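Local coordinates for dihydrodipicolinate synthase family protein (Sinorhizobium meliloti, PDB 4DNH) that is of unknown function but folds as a closed eight-stranded TIM barrel and may be a distant enzyme relative of the dihydrodipicolinate synthases, at residues A[40-45]-A[325-330]; A[134-139]-A[176-181]. All blocks are in the same frame, centred on the assembly; numbering follows the deposited sequence.

Contact 1: A[40-45]-A[325-330]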
# COMPACT_ATOMS: atom_id res chain seq x y z
N ALA A 40 -2.31 -1.19 -2.83
CA ALA A 40 -0.98 -1.77 -2.68
C ALA A 40 -1.17 -3.12 -1.99
O ALA A 40 -1.59 -3.17 -0.84
CB ALA A 40 -0.08 -0.86 -1.87
N ALA A 41 -0.88 -4.21 -2.70
CA ALA A 41 -1.33 -5.51 -2.24
C ALA A 41 -0.26 -6.27 -1.46
O ALA A 41 0.93 -6.21 -1.79
CB ALA A 41 -1.81 -6.34 -3.42
N HIS A 42 -0.71 -7.01 -0.45
CA HIS A 42 0.17 -7.75 0.45
C HIS A 42 0.59 -9.06 -0.17
O HIS A 42 0.06 -9.47 -1.21
CB HIS A 42 -0.54 -8.00 1.78
CG HIS A 42 -1.67 -8.99 1.68
ND1 HIS A 42 -2.88 -8.66 1.21
CD2 HIS A 42 -1.72 -10.35 1.99
CE1 HIS A 42 -3.68 -9.74 1.24
NE2 HIS A 42 -2.96 -10.78 1.71
N VAL A 43 1.54 -9.74 0.49
CA VAL A 43 2.04 -11.05 0.07
C VAL A 43 1.64 -12.16 1.04
O VAL A 43 1.76 -12.00 2.25
CB VAL A 43 3.58 -11.03 -0.04
CG1 VAL A 43 4.12 -12.44 -0.30
CG2 VAL A 43 4.01 -10.10 -1.16
N VAL A 44 1.17 -13.28 0.51
CA VAL A 44 0.91 -14.46 1.31
C VAL A 44 2.16 -15.35 1.43
O VAL A 44 2.68 -15.86 0.41
CB VAL A 44 -0.25 -15.30 0.75
CG1 VAL A 44 -0.61 -16.46 1.70
CG2 VAL A 44 -1.45 -14.39 0.53
N ALA A 45 2.65 -15.53 2.66
CA ALA A 45 3.76 -16.44 2.89
C ALA A 45 3.35 -17.91 2.79
O ALA A 45 2.18 -18.27 2.98
CB ALA A 45 4.43 -16.17 4.23
N THR A 325 0.93 -6.02 9.22
CA THR A 325 0.39 -7.02 10.09
C THR A 325 -1.14 -6.96 10.21
O THR A 325 -1.80 -7.99 10.11
CB THR A 325 1.08 -6.94 11.45
OG1 THR A 325 2.49 -6.98 11.21
CG2 THR A 325 0.66 -8.09 12.37
N GLY A 326 -1.69 -5.76 10.40
CA GLY A 326 -3.13 -5.58 10.48
C GLY A 326 -3.81 -5.89 9.15
O GLY A 326 -4.94 -6.38 9.09
N VAL A 327 -3.11 -5.61 8.05
CA VAL A 327 -3.67 -5.86 6.73
C VAL A 327 -3.83 -7.38 6.49
O VAL A 327 -4.92 -7.85 6.14
CB VAL A 327 -2.80 -5.17 5.66
CG1 VAL A 327 -3.11 -5.72 4.27
CG2 VAL A 327 -3.03 -3.66 5.71
N VAL A 328 -2.75 -8.12 6.70
CA VAL A 328 -2.75 -9.55 6.53
C VAL A 328 -3.65 -10.22 7.59
O VAL A 328 -4.35 -11.19 7.28
CB VAL A 328 -1.33 -10.10 6.59
CG1 VAL A 328 -1.33 -11.61 6.49
CG2 VAL A 328 -0.48 -9.45 5.51
N PHE A 329 -3.67 -9.71 8.81
CA PHE A 329 -4.62 -10.26 9.78
C PHE A 329 -6.05 -10.12 9.29
O PHE A 329 -6.87 -11.02 9.46
CB PHE A 329 -4.48 -9.59 11.15
CG PHE A 329 -5.31 -10.25 12.22
CD1 PHE A 329 -5.01 -11.53 12.67
CD2 PHE A 329 -6.38 -9.58 12.78
CE1 PHE A 329 -5.76 -12.12 13.67
CE2 PHE A 329 -7.14 -10.17 13.78
CZ PHE A 329 -6.82 -11.45 14.22
N LEU A 330 -6.37 -8.99 8.66
CA LEU A 330 -7.70 -8.81 8.16
C LEU A 330 -7.97 -9.75 6.97
O LEU A 330 -9.04 -10.36 6.90
CB LEU A 330 -7.98 -7.33 7.86
CG LEU A 330 -9.48 -7.03 7.68
CD1 LEU A 330 -10.34 -7.65 8.79
CD2 LEU A 330 -9.78 -5.54 7.49

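Contact 2: A[134-139]-A[176-181]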
# COMPACT_ATOMS: atom_id res chain seq x y z
N ASP A 134 26.52 4.18 -9.35
CA ASP A 134 26.05 2.93 -8.78
C ASP A 134 24.54 2.95 -8.62
O ASP A 134 23.87 1.93 -8.84
CB ASP A 134 26.69 2.67 -7.42
CG ASP A 134 28.19 2.47 -7.49
OD1 ASP A 134 28.72 2.22 -8.60
OD2 ASP A 134 28.84 2.58 -6.43
N ILE A 135 24.01 4.12 -8.24
CA ILE A 135 22.58 4.29 -7.94
C ILE A 135 21.78 4.30 -9.24
O ILE A 135 20.74 3.64 -9.33
CB ILE A 135 22.30 5.56 -7.10
CG1 ILE A 135 22.79 5.37 -5.65
CG2 ILE A 135 20.82 5.92 -7.10
CD1 ILE A 135 23.19 6.65 -4.94
N LEU A 136 22.28 5.02 -10.25
CA LEU A 136 21.62 5.02 -11.55
C LEU A 136 21.56 3.63 -12.15
O LEU A 136 20.54 3.23 -12.72
CB LEU A 136 22.30 5.99 -12.51
CG LEU A 136 22.08 7.46 -12.17
CD1 LEU A 136 23.04 8.35 -12.95
CD2 LEU A 136 20.62 7.86 -12.37
N ALA A 137 22.66 2.90 -12.01
CA ALA A 137 22.74 1.52 -12.49
C ALA A 137 21.69 0.65 -11.79
O ALA A 137 21.01 -0.15 -12.42
CB ALA A 137 24.15 0.97 -12.29
N ALA A 138 21.53 0.86 -10.49
CA ALA A 138 20.54 0.14 -9.71
C ALA A 138 19.11 0.39 -10.22
O ALA A 138 18.38 -0.56 -10.50
CB ALA A 138 20.68 0.50 -8.24
N TYR A 139 18.73 1.67 -10.37
CA TYR A 139 17.44 2.03 -10.94
C TYR A 139 17.20 1.44 -12.32
O TYR A 139 16.17 0.80 -12.57
CB TYR A 139 17.28 3.55 -11.04
CG TYR A 139 16.68 4.21 -9.83
CD1 TYR A 139 15.39 3.91 -9.40
CD2 TYR A 139 17.41 5.14 -9.10
CE1 TYR A 139 14.85 4.51 -8.28
CE2 TYR A 139 16.88 5.76 -7.98
CZ TYR A 139 15.60 5.45 -7.57
OH TYR A 139 15.10 6.07 -6.45
N ASP A 176 16.68 13.03 -13.07
CA ASP A 176 16.83 13.55 -14.42
C ASP A 176 17.22 12.43 -15.40
O ASP A 176 16.62 12.30 -16.47
CB ASP A 176 17.80 14.74 -14.46
CG ASP A 176 18.14 15.20 -15.87
OD1 ASP A 176 17.23 15.41 -16.71
OD2 ASP A 176 19.35 15.37 -16.15
N ARG A 177 18.21 11.62 -15.03
CA ARG A 177 18.61 10.52 -15.90
C ARG A 177 17.54 9.43 -15.93
O ARG A 177 17.10 9.02 -17.00
CB ARG A 177 19.99 9.95 -15.55
CG ARG A 177 20.59 9.13 -16.69
CD ARG A 177 22.11 9.20 -16.75
NE ARG A 177 22.58 10.57 -17.00
CZ ARG A 177 23.84 10.98 -16.85
NH1 ARG A 177 24.78 10.14 -16.43
NH2 ARG A 177 24.17 12.24 -17.11
N VAL A 178 17.12 8.98 -14.75
CA VAL A 178 16.10 7.95 -14.63
C VAL A 178 14.86 8.28 -15.47
O VAL A 178 14.46 7.48 -16.33
CB VAL A 178 15.73 7.68 -13.15
CG1 VAL A 178 14.51 6.76 -13.06
CG2 VAL A 178 16.90 7.05 -12.41
N LEU A 179 14.27 9.47 -15.26
CA LEU A 179 13.01 9.82 -15.92
C LEU A 179 13.11 10.09 -17.42
O LEU A 179 12.15 9.85 -18.14
CB LEU A 179 12.33 11.00 -15.24
CG LEU A 179 11.64 10.73 -13.90
CD1 LEU A 179 11.25 12.05 -13.23
CD2 LEU A 179 10.43 9.83 -14.08
N SER A 180 14.26 10.58 -17.88
CA SER A 180 14.46 10.75 -19.31
C SER A 180 14.67 9.41 -20.00
O SER A 180 14.56 9.31 -21.22
CB SER A 180 15.62 11.70 -19.61
OG SER A 180 16.86 11.11 -19.25
N GLN A 181 14.96 8.37 -19.22
CA GLN A 181 15.21 7.04 -19.77
C GLN A 181 14.10 6.00 -19.56
O GLN A 181 14.19 4.89 -20.08
CB GLN A 181 16.55 6.50 -19.29
CG GLN A 181 17.72 7.02 -20.10
CD GLN A 181 18.97 6.20 -19.90
OE1 GLN A 181 18.95 4.97 -20.03
NE2 GLN A 181 20.08 6.87 -19.59

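Contact 1: A[40-45]-A[325-330]
The imidazole of H42, which lies against V327 and V328, is held at both nitrogens from beyond the two segments: ND1 is hydrogen-bonded to D280 OD2, and NE2 makes a weak hydrogen bond to Q337 OE1. With its polar atoms engaged in this way, the residue turns carbon toward helix 325-330, and the contact illustrates how a buried histidine can combine polar and apolar roles. The closest approach is H42 CD2 to V328 CG2, 3.8 Å. The same methyl also lies 4.0 Å from H42 CG and 4.0 Å from H42 CB, so one branch of the valine follows the side chain from its first carbon to the ring; the two side chains meet at a slant. V328 presents that methyl because its CG1 stands anti to the backbone N (chi1 177°), which sets CG2 beside the N. V327 adds a looser touch, its CG1 4.2 Å from H42 CB, so consecutive helix residues share the histidine. On the loop side, chi1 of H42 is 70°, placing CG between the backbone N and the carbonyl carbon, and the ring stands off nearly at right angles to the run of the chain. All three residues are buried, and 131 Å² of surface is lost between the segments. Segment 40-45 leaves the first barrel strand, 37-40, where A40 still pairs through its backbone with L276 of the eighth strand, 273-276. Helix 323-333 thus meets the chain at the C-terminal mouth of the barrel, the end where TIM barrels usually carry their active sites, with helix 61-73 and the short helix 278-281 close by.

Contact 2: A[134-139]-A[176-181]
Helices 134-139 and 176-181 run in nearly the same direction, crossing at -26° with their axes 10.2 Å apart, and bring the CA atoms of L136 and V178 to within 7.0 Å. They belong to neighbouring outer helices of the TIM barrel, 132-148 after the third strand and 168-181 after the fourth, and the contact is a worked example of how successive beta-alpha units pack side by side around the barrel. Two residues from each helix do the work, all through carbon. V178 reaches out with a single methyl: CG2 lies 3.8 Å from L136 CD2 and 3.8 Å from Y139 CB, in effect between two residues about one turn apart. CG1 of the valine is anti to the backbone N (chi1 171°), which turns CG2 toward helix 134-139. L136 uses both tips of its fork. Its CD2 also touches R177 CB at 3.9 Å, while its CD1 lies 4.0 Å from R177 CD, so the alkyl part of the arginine passes across the leucine at about a right angle and covers it at the solvent side. R177 is exposed and bends at its second and third torsions; it also touches a crystal neighbour, so the course of its outer part may owe something to the lattice. Toward the barrel, L155 of strand 153-155 touches both Y139 and V178, and the strand thus lies beneath the helix pair. Y139 meets V178 nearly at right angles as well: V178 CG2 is 3.8 Å from Y139 CG, where the ring begins, whereas the far end, OH, is hydrogen-bonded to M156 O.

From the N terminus, the chain enters the barrel by strand 37-40 and at once supplies the first half of contact 1, whose partner comes only after all eight strands are complete. The long loop it closes, 279 residues, holds nearly the whole barrel. Contact 2 is nested inside it and closes a far shorter loop of 36 residues, a single step from the third beta-alpha unit to the next. The two illustrate different scales of closure in one fold: one joins the start of the barrel to the helices that follow it, the other ties adjacent units at the periphery. Contacts 1 and 2 do not touch: their centres are about 31 Å apart and their nearest atoms about 17 Å apart.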